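Local coordinates for protein galactose mutarotase related enzyme (Lactobacillus acidophilus, PDB 3DCD) that is of unknown function but belongs to the aldose 1-epimerase family and so probably binds a carbohydrate and may act as a sugar isomerase, at residues Val24-Met34 with Tyr291-Lys299; Asn119-Ser127 with Phe283-Tyr291. All coordinates share one frame; numbering follows the deposited sequence. Where two conformers were deposited one is given.

Contact 1: residues Val24-Met34 with Tyr291-Lys299; sequences VKSAHTDEEFM and YHSTTDEVK
Ser26 swings OG to the side opposite its backbone N (chi1 166°), and Glu297 bends at chi2 (-72°), which brings hydroxyl and carboxylate together. Ser26 OG donates to Glu297 OE1 over a very short 2.5 Å. Ser26 OG also accepts from the backbone N of His28 (an ST turn) and of Thr29 (an ST motif), and so ties the turn to the glutamate. Glu297 OE2 is held within its own segment. Ser293 N meets it on the anti side, and Ser293 OG comes from above the carboxylate plane. Thr29 OG1 in turn donates to Ser293 OG at 2.7 Å. Glu31 uses both oxygens on Thr294. OE1 accepts from Thr294 N at 2.9 Å, and OE2 takes Thr294 OG1 on its syn lone pair at 2.6 Å. A water links Glu31 OE2 to Thr295 OG1. These bonds fasten the loop after strand 20-26 to the C-terminal tail that follows strand 282-292, the last strand of this mutarotase-like fold. Nearer the sheet the contact turns apolar. Tyr291 CB lies over the centre of the Phe33 ring, 3.6 Å from its centroid, and the two ring planes meet at 47°. Val24 CG1 covers a face of the Tyr291 ring, 3.7 Å from the centroid. Val227 of strand 226-232 touches both side chains, Phe33 and Tyr291. Tyr291 OH is buried and has no polar partner in the model.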
loop_
_atom_site.group_PDB
_atom_site.type_symbol
_atom_site.label_atom_id
_atom_site.label_comp_id
_atom_site.label_asym_id
_atom_site.label_seq_id
_atom_site.Cartn_x
_atom_site.Cartn_y
_atom_site.Cartn_z
ATOM N N VAL A 24 -11.669 -9.390 -1.284
ATOM C CA VAL A 24 -12.370 -9.097 -0.018
ATOM C C VAL A 24 -13.837 -8.985 -0.381
ATOM O O VAL A 24 -14.195 -8.157 -1.202
ATOM C CB VAL A 24 -11.923 -7.765 0.617
ATOM C CG1 VAL A 24 -12.818 -7.389 1.822
ATOM C CG2 VAL A 24 -10.431 -7.799 1.027
ATOM N N LYS A 25 -14.680 -9.815 0.217
ATOM C CA LYS A 25 -16.091 -9.784 -0.079
ATOM C C LYS A 25 -16.934 -9.612 1.175
ATOM O O LYS A 25 -16.635 -10.196 2.225
ATOM C CB LYS A 25 -16.504 -11.070 -0.785
ATOM C CG LYS A 25 -16.149 -11.127 -2.258
ATOM C CD LYS A 25 -16.693 -12.426 -2.828
ATOM C CE LYS A 25 -15.646 -13.092 -3.699
ATOM N NZ LYS A 25 -16.254 -14.219 -4.488
ATOM N N SER A 26 -17.993 -8.816 1.072
ATOM C CA SER A 26 -18.995 -8.799 2.130
ATOM C C SER A 26 -19.664 -10.158 2.266
ATOM O O SER A 26 -20.147 -10.717 1.288
ATOM C CB SER A 26 -20.044 -7.721 1.877
ATOM O OG SER A 26 -21.159 -7.923 2.725
ATOM N N ALA A 27 -19.693 -10.677 3.491
ATOM C CA ALA A 27 -20.394 -11.916 3.786
ATOM C C ALA A 27 -21.905 -11.748 3.589
ATOM O O ALA A 27 -22.635 -12.719 3.378
ATOM C CB ALA A 27 -20.091 -12.338 5.214
ATOM N N HIS A 28 -22.373 -10.509 3.638
ATOM C CA HIS A 28 -23.803 -10.245 3.486
ATOM C C HIS A 28 -24.266 -9.978 2.055
ATOM O O HIS A 28 -25.317 -10.460 1.653
ATOM C CB HIS A 28 -24.196 -9.073 4.363
ATOM C CG HIS A 28 -24.060 -9.356 5.818
ATOM N ND1 HIS A 28 -23.135 -8.717 6.612
ATOM C CD2 HIS A 28 -24.716 -10.228 6.621
ATOM C CE1 HIS A 28 -23.234 -9.176 7.849
ATOM N NE2 HIS A 28 -24.190 -10.088 7.881
ATOM N N THR A 29 -23.486 -9.202 1.305
ATOM C CA THR A 29 -23.912 -8.715 -0.010
ATOM C C THR A 29 -23.171 -9.382 -1.178
ATOM O O THR A 29 -23.612 -9.278 -2.341
ATOM C CB THR A 29 -23.668 -7.211 -0.127
ATOM O OG1 THR A 29 -22.262 -6.972 -0.220
ATOM C CG2 THR A 29 -24.239 -6.461 1.083
ATOM N N ASP A 30 -22.050 -10.035 -0.844
ATOM C CA ASP A 30 -21.147 -10.682 -1.811
ATOM C C ASP A 30 -20.436 -9.674 -2.723
ATOM O O ASP A 30 -19.786 -10.055 -3.698
ATOM C CB ASP A 30 -21.866 -11.770 -2.621
ATOM C CG ASP A 30 -20.904 -12.764 -3.256
ATOM O OD1 ASP A 30 -19.977 -13.248 -2.566
ATOM O OD2 ASP A 30 -21.090 -13.067 -4.450
ATOM N N GLU A 31 -20.520 -8.389 -2.382
ATOM C CA GLU A 31 -19.790 -7.364 -3.146
ATOM C C GLU A 31 -18.268 -7.529 -3.012
ATOM O O GLU A 31 -17.765 -7.815 -1.927
ATOM C CB GLU A 31 -20.240 -5.951 -2.738
ATOM C CG GLU A 31 -21.686 -5.648 -3.149
ATOM C CD GLU A 31 -22.122 -4.206 -2.915
ATOM O OE1 GLU A 31 -21.268 -3.340 -2.586
ATOM O OE2 GLU A 31 -23.344 -3.951 -3.052
ATOM N N GLU A 32 -17.540 -7.383 -4.124
ATOM C CA GLU A 32 -16.088 -7.554 -4.145
ATOM C C GLU A 32 -15.403 -6.208 -4.004
ATOM O O GLU A 32 -15.599 -5.318 -4.836
ATOM C CB GLU A 32 -15.639 -8.202 -5.455
ATOM C CG GLU A 32 -14.103 -8.211 -5.665
ATOM C CD GLU A 32 -13.365 -9.027 -4.619
ATOM O OE1 GLU A 32 -13.574 -10.250 -4.568
ATOM O OE2 GLU A 32 -12.568 -8.443 -3.843
ATOM N N PHE A 33 -14.591 -6.042 -2.968
ATOM C CA PHE A 33 -13.985 -4.735 -2.715
ATOM C C PHE A 33 -12.665 -4.510 -3.432
ATOM O O PHE A 33 -12.310 -3.367 -3.702
ATOM C CB PHE A 33 -13.857 -4.473 -1.209
ATOM C CG PHE A 33 -15.184 -4.293 -0.541
ATOM C CD1 PHE A 33 -15.795 -3.044 -0.530
ATOM C CD2 PHE A 33 -15.845 -5.374 0.036
ATOM C CE1 PHE A 33 -17.057 -2.861 0.076
ATOM C CE2 PHE A 33 -17.094 -5.208 0.639
ATOM C CZ PHE A 33 -17.702 -3.947 0.651
HETATM N N MSE A 34 -11.956 -5.588 -3.742
HETATM C CA MSE A 34 -10.621 -5.484 -4.320
HETATM C C MSE A 34 -10.632 -5.512 -5.840
HETATM O O MSE A 34 -11.303 -6.353 -6.456
HETATM C CB MSE A 34 -9.722 -6.624 -3.835
HETATM C CG MSE A 34 -9.682 -6.785 -2.339
HETATM SE SE MSE A 34 -9.177 -5.141 -1.346
HETATM C CE MSE A 34 -7.474 -4.776 -2.174
ATOM N N TYR A 291 -14.698 -2.068 5.324
ATOM C CA TYR A 291 -15.454 -2.122 4.082
ATOM C C TYR A 291 -16.955 -2.071 4.321
ATOM O O TYR A 291 -17.469 -2.768 5.199
ATOM C CB TYR A 291 -15.135 -3.416 3.340
ATOM C CG TYR A 291 -13.654 -3.728 3.260
ATOM C CD1 TYR A 291 -12.888 -3.287 2.185
ATOM C CD2 TYR A 291 -13.028 -4.453 4.265
ATOM C CE1 TYR A 291 -11.504 -3.567 2.107
ATOM C CE2 TYR A 291 -11.656 -4.739 4.200
ATOM C CZ TYR A 291 -10.910 -4.295 3.120
ATOM O OH TYR A 291 -9.571 -4.596 3.062
ATOM N N HIS A 292 -17.643 -1.269 3.517
ATOM C CA HIS A 292 -19.104 -1.236 3.521
ATOM C C HIS A 292 -19.619 -1.256 2.087
ATOM O O HIS A 292 -19.141 -0.487 1.232
ATOM C CB HIS A 292 -19.659 -0.030 4.273
ATOM C CG HIS A 292 -21.103 -0.184 4.645
ATOM N ND1 HIS A 292 -22.122 -0.154 3.711
ATOM C CD2 HIS A 292 -21.691 -0.410 5.842
ATOM C CE1 HIS A 292 -23.279 -0.345 4.326
ATOM N NE2 HIS A 292 -23.043 -0.490 5.621
ATOM N N SER A 293 -20.574 -2.161 1.842
ATOM C CA SER A 293 -21.196 -2.343 0.543
ATOM C C SER A 293 -22.050 -1.155 0.105
ATOM O O SER A 293 -22.391 -0.290 0.896
ATOM C CB SER A 293 -22.067 -3.602 0.570
ATOM O OG SER A 293 -21.269 -4.753 0.844
ATOM N N THR A 294 -22.458 -1.155 -1.156
ATOM C CA THR A 294 -23.379 -0.138 -1.643
ATOM C C THR A 294 -24.718 -0.204 -0.895
ATOM O O THR A 294 -25.457 0.775 -0.854
ATOM C CB THR A 294 -23.646 -0.320 -3.135
ATOM O OG1 THR A 294 -24.280 -1.590 -3.342
ATOM C CG2 THR A 294 -22.331 -0.262 -3.918
ATOM N N THR A 295 -25.040 -1.378 -0.345
ATOM C CA THR A 295 -26.281 -1.596 0.417
ATOM C C THR A 295 -25.955 -2.019 1.857
ATOM O O THR A 295 -24.773 -2.157 2.192
ATOM C CB THR A 295 -27.190 -2.626 -0.264
ATOM O OG1 THR A 295 -26.477 -3.863 -0.411
ATOM C CG2 THR A 295 -27.639 -2.104 -1.648
ATOM N N ASP A 296 -26.984 -2.190 2.696
ATOM C CA ASP A 296 -26.795 -2.476 4.138
ATOM C C ASP A 296 -26.047 -3.776 4.380
ATOM O O ASP A 296 -26.270 -4.751 3.677
ATOM C CB ASP A 296 -28.140 -2.572 4.854
ATOM C CG ASP A 296 -28.744 -1.211 5.156
ATOM O OD1 ASP A 296 -28.090 -0.179 4.874
ATOM O OD2 ASP A 296 -29.878 -1.197 5.675
ATOM N N GLU A 297 -25.187 -3.786 5.396
ATOM C CA GLU A 297 -24.459 -4.996 5.765
ATOM C C GLU A 297 -25.289 -5.790 6.756
ATOM O O GLU A 297 -25.015 -5.814 7.954
ATOM C CB GLU A 297 -23.073 -4.666 6.324
ATOM C CG GLU A 297 -22.106 -3.990 5.310
ATOM C CD GLU A 297 -21.596 -4.942 4.226
ATOM O OE1 GLU A 297 -21.920 -6.158 4.256
ATOM O OE2 GLU A 297 -20.892 -4.467 3.306
ATOM N N VAL A 298 -26.339 -6.420 6.238
ATOM C CA VAL A 298 -27.302 -7.172 7.041
ATOM C C VAL A 298 -27.670 -8.406 6.227
ATOM O O VAL A 298 -27.451 -8.420 5.011
ATOM C CB VAL A 298 -28.586 -6.342 7.327
ATOM C CG1 VAL A 298 -28.251 -5.072 8.127
ATOM C CG2 VAL A 298 -29.312 -5.981 6.034
ATOM N N LYS A 299 -28.239 -9.421 6.885
ATOM C CA LYS A 299 -28.781 -10.597 6.196
ATOM C C LYS A 299 -29.970 -10.143 5.356
ATOM O O LYS A 299 -30.820 -9.398 5.831
ATOM C CB LYS A 299 -29.247 -11.665 7.191
ATOM C CG LYS A 299 -28.208 -12.098 8.250
ATOM C CD LYS A 299 -28.851 -13.122 9.233
ATOM C CE LYS A 299 -29.929 -12.466 10.117
ATOM N NZ LYS A 299 -30.922 -13.455 10.657
HETATM O O HOH W 1 -25.624 -5.116 -2.771
#

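Contact 2: residues Asn119-Ser127 with Phe283-Tyr291; sequences NNLLEENFS and FQAGFSMTY
An antiparallel strand pair in the large sheet of the mutarotase-like fold sets Leu121 opposite Thr290 and Ser127 opposite Gln284. Leu122 with Met289, Glu124 with Phe287 and Phe126 with Ala285 are the hydrogen-bonded pairs. The bond from Glu124 N to Phe287 O is 2.9 Å long and almost straight at 179°. Gly286 faces Asn125, where a CB would clash with Glu124 O and Asn125 CA. Just before the strand begins, Asn120 ND2 donates to Tyr291 O at 3.0 Å from above the carbonyl plane. Phe287 CG sits between its own N and carbonyl carbon (chi1 59°), and the ring runs alongside the extended Glu124. Glu124 CB lies over the ring face, offset toward the rim, 4.1 Å from the centroid, and OE1 is 3.2 Å from Phe287 CZ. An alanine in place of Glu124 would keep CB over the ring, but the loss of CG and the carboxylate would probably open a gap beside Phe287 CE1 and CZ. Leu122 lies beside Met289, with CD2 3.8 Å from Met289 CE, and its CB meets the edge of the Tyr291 ring. On the sheet face that carries Glu123 and Ser288, a water bridges Glu123 OE2 and Ser288 OG. Asn116 binds Glu123 OE1, and Arg232 binds Ser288 OG. Strand 109-118 flanks segment 119-127, strand 226-232 flanks segment 283-291, and Trp256 of strand 249-256 packs against Phe126, Ala285 and Phe287.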
loop_
_atom_site.group_PDB
_atom_site.type_symbol
_atom_site.label_atom_id
_atom_site.label_comp_id
_atom_site.label_asym_id
_atom_site.label_seq_id
_atom_site.Cartn_x
_atom_site.Cartn_y
_atom_site.Cartn_z
ATOM N N ASN A 119 -14.539 -8.009 13.000
ATOM C CA ASN A 119 -15.744 -7.555 12.315
ATOM C C ASN A 119 -15.443 -7.241 10.844
ATOM O O ASN A 119 -14.801 -8.048 10.166
ATOM C CB ASN A 119 -16.369 -6.370 13.057
ATOM C CG ASN A 119 -16.861 -6.751 14.443
ATOM O OD1 ASN A 119 -16.986 -5.902 15.324
ATOM N ND2 ASN A 119 -17.164 -8.020 14.633
ATOM N N ASN A 120 -15.872 -6.080 10.354
ATOM C CA ASN A 120 -15.596 -5.727 8.966
ATOM C C ASN A 120 -14.269 -4.977 8.777
ATOM O O ASN A 120 -14.076 -4.300 7.758
ATOM C CB ASN A 120 -16.771 -4.945 8.355
ATOM C CG ASN A 120 -16.952 -3.593 8.986
ATOM O OD1 ASN A 120 -16.608 -3.388 10.167
ATOM N ND2 ASN A 120 -17.491 -2.642 8.202
ATOM N N LEU A 121 -13.376 -5.107 9.761
ATOM C CA LEU A 121 -12.053 -4.472 9.730
ATOM C C LEU A 121 -10.948 -5.501 9.476
ATOM O O LEU A 121 -10.869 -6.526 10.152
ATOM C CB LEU A 121 -11.772 -3.670 11.015
ATOM C CG LEU A 121 -10.473 -2.846 11.079
ATOM C CD1 LEU A 121 -10.590 -1.640 11.989
ATOM C CD2 LEU A 121 -9.260 -3.709 11.480
ATOM N N LEU A 122 -10.100 -5.188 8.498
ATOM C CA LEU A 122 -8.963 -6.014 8.137
ATOM C C LEU A 122 -7.672 -5.230 8.405
ATOM O O LEU A 122 -7.476 -4.149 7.848
ATOM C CB LEU A 122 -9.033 -6.367 6.641
ATOM C CG LEU A 122 -7.837 -7.093 6.013
ATOM C CD1 LEU A 122 -7.615 -8.456 6.664
ATOM C CD2 LEU A 122 -8.126 -7.268 4.503
ATOM N N GLU A 123 -6.804 -5.794 9.239
ATOM C CA GLU A 123 -5.474 -5.250 9.467
ATOM C C GLU A 123 -4.476 -5.854 8.491
ATOM O O GLU A 123 -4.549 -7.053 8.184
ATOM C CB GLU A 123 -5.011 -5.567 10.890
ATOM C CG GLU A 123 -5.799 -4.877 11.970
ATOM C CD GLU A 123 -5.206 -5.092 13.363
ATOM O OE1 GLU A 123 -4.268 -5.918 13.528
ATOM O OE2 GLU A 123 -5.699 -4.433 14.296
ATOM N N GLU A 124 -3.544 -5.024 8.033
ATOM C CA GLU A 124 -2.377 -5.485 7.276
ATOM C C GLU A 124 -1.165 -4.980 8.044
ATOM O O GLU A 124 -0.876 -3.788 8.045
ATOM C CB GLU A 124 -2.394 -4.919 5.858
ATOM C CG GLU A 124 -1.109 -5.222 5.042
ATOM C CD GLU A 124 -1.266 -4.883 3.556
ATOM O OE1 GLU A 124 -2.416 -4.826 3.052
ATOM O OE2 GLU A 124 -0.235 -4.675 2.887
ATOM N N ASN A 125 -0.482 -5.891 8.738
ATOM C CA ASN A 125 0.546 -5.490 9.698
ATOM C C ASN A 125 1.898 -5.946 9.204
ATOM O O ASN A 125 2.055 -7.103 8.806
ATOM C CB ASN A 125 0.291 -6.116 11.078
ATOM C CG ASN A 125 -1.094 -5.794 11.636
ATOM O OD1 ASN A 125 -1.832 -6.689 12.073
ATOM N ND2 ASN A 125 -1.441 -4.528 11.634
ATOM N N PHE A 126 2.875 -5.050 9.284
ATOM C CA PHE A 126 4.244 -5.359 8.875
ATOM C C PHE A 126 5.159 -5.524 10.090
ATOM O O PHE A 126 5.099 -4.741 11.038
ATOM C CB PHE A 126 4.796 -4.228 8.010
ATOM C CG PHE A 126 3.969 -3.939 6.781
ATOM C CD1 PHE A 126 3.601 -4.982 5.905
ATOM C CD2 PHE A 126 3.555 -2.644 6.507
ATOM C CE1 PHE A 126 2.824 -4.707 4.755
ATOM C CE2 PHE A 126 2.789 -2.356 5.356
ATOM C CZ PHE A 126 2.439 -3.389 4.482
ATOM N N SER A 127 6.017 -6.533 10.032
ATOM C CA SER A 127 7.060 -6.716 11.000
ATOM C C SER A 127 8.337 -7.022 10.245
ATOM O O SER A 127 8.376 -7.951 9.441
ATOM C CB SER A 127 6.713 -7.863 11.938
ATOM O OG SER A 127 7.853 -8.284 12.658
ATOM N N PHE A 283 11.104 -3.699 13.666
ATOM C CA PHE A 283 10.272 -2.586 13.259
ATOM C C PHE A 283 8.860 -3.115 13.039
ATOM O O PHE A 283 8.679 -4.168 12.440
ATOM C CB PHE A 283 10.825 -1.996 11.956
ATOM C CG PHE A 283 9.943 -0.950 11.319
ATOM C CD1 PHE A 283 8.987 -1.306 10.362
ATOM C CD2 PHE A 283 10.091 0.392 11.648
ATOM C CE1 PHE A 283 8.178 -0.337 9.753
ATOM C CE2 PHE A 283 9.294 1.373 11.039
ATOM C CZ PHE A 283 8.339 0.998 10.085
ATOM N N GLN A 284 7.859 -2.398 13.536
ATOM C CA GLN A 284 6.478 -2.777 13.293
ATOM C C GLN A 284 5.705 -1.590 12.767
ATOM O O GLN A 284 5.840 -0.473 13.269
ATOM C CB GLN A 284 5.806 -3.343 14.553
ATOM C CG GLN A 284 6.144 -4.789 14.819
ATOM C CD GLN A 284 5.383 -5.364 16.006
ATOM O OE1 GLN A 284 5.152 -4.678 17.002
ATOM N NE2 GLN A 284 4.999 -6.643 15.906
ATOM N N ALA A 285 4.926 -1.836 11.716
ATOM C CA ALA A 285 4.028 -0.839 11.159
ATOM C C ALA A 285 2.818 -1.568 10.588
ATOM O O ALA A 285 2.756 -2.807 10.600
ATOM C CB ALA A 285 4.727 -0.060 10.070
ATOM N N GLY A 286 1.851 -0.811 10.090
ATOM C CA GLY A 286 0.700 -1.424 9.456
ATOM C C GLY A 286 -0.442 -0.462 9.373
ATOM O O GLY A 286 -0.346 0.704 9.829
ATOM N N PHE A 287 -1.534 -0.945 8.774
ATOM C CA PHE A 287 -2.715 -0.124 8.581
ATOM C C PHE A 287 -3.960 -0.999 8.604
ATOM O O PHE A 287 -3.851 -2.224 8.580
ATOM C CB PHE A 287 -2.603 0.679 7.281
ATOM C CG PHE A 287 -2.446 -0.175 6.041
ATOM C CD1 PHE A 287 -1.182 -0.670 5.674
ATOM C CD2 PHE A 287 -3.552 -0.474 5.244
ATOM C CE1 PHE A 287 -1.026 -1.438 4.529
ATOM C CE2 PHE A 287 -3.403 -1.242 4.080
ATOM C CZ PHE A 287 -2.152 -1.727 3.731
ATOM N N SER A 288 -5.129 -0.369 8.664
ATOM C CA SER A 288 -6.378 -1.097 8.806
ATOM C C SER A 288 -7.399 -0.614 7.789
ATOM O O SER A 288 -7.429 0.568 7.452
ATOM C CB SER A 288 -6.940 -0.928 10.208
ATOM O OG SER A 288 -5.978 -1.370 11.145
HETATM N N MSE A 289 -8.240 -1.532 7.323
HETATM C CA MSE A 289 -9.214 -1.204 6.290
HETATM C C MSE A 289 -10.568 -1.683 6.765
HETATM O O MSE A 289 -10.679 -2.809 7.244
HETATM C CB MSE A 289 -8.862 -1.917 4.980
HETATM C CG MSE A 289 -7.592 -1.423 4.270
HETATM SE SE MSE A 289 -6.859 -2.749 3.034
HETATM C CE MSE A 289 -6.131 -3.985 4.400
ATOM N N THR A 290 -11.592 -0.838 6.639
ATOM C CA THR A 290 -12.974 -1.286 6.848
ATOM C C THR A 290 -13.758 -1.159 5.533
ATOM O O THR A 290 -13.498 -0.259 4.729
ATOM C CB THR A 290 -13.695 -0.510 7.965
ATOM O OG1 THR A 290 -13.888 0.855 7.558
ATOM C CG2 THR A 290 -12.862 -0.535 9.245
ATOM N N TYR A 291 -14.698 -2.068 5.324
ATOM C CA TYR A 291 -15.454 -2.122 4.082
ATOM C C TYR A 291 -16.955 -2.071 4.321
ATOM O O TYR A 291 -17.469 -2.768 5.199
ATOM C CB TYR A 291 -15.135 -3.416 3.340
ATOM C CG TYR A 291 -13.654 -3.728 3.260
ATOM C CD1 TYR A 291 -12.888 -3.287 2.185
ATOM C CD2 TYR A 291 -13.028 -4.453 4.265
ATOM C CE1 TYR A 291 -11.504 -3.567 2.107
ATOM C CE2 TYR A 291 -11.656 -4.739 4.200
ATOM C CZ TYR A 291 -10.910 -4.295 3.120
ATOM O OH TYR A 291 -9.571 -4.596 3.062
HETATM O O HOH W 2 -6.780 -1.996 13.777
#

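In the fold
Contacts 1 and 2 both use strand 282-292, and Tyr291 belongs to each. Their centres are about 19 Å apart. Along the chain segment 24-34 comes first, then 119-127, then 283-291, which runs straight on into 291-299. Both segments of contact 2 thus fall between the outer ends of contact 1. Contact 2 joins neighbouring strands inside the nine-stranded antiparallel sheet. Contact 1 joins the C-terminal end of strand 282-292, in the middle of that sheet, and its tail to the end of strand 20-26 and its loop. Strand 20-26 is an outer strand of the small three-stranded N-terminal sheet. The two contacts meet where Val24 CG2 packs on Leu122 CD2 at 4.2 Å. Strand 282-292 and its tail thus tie the N-terminal region to the large sheet.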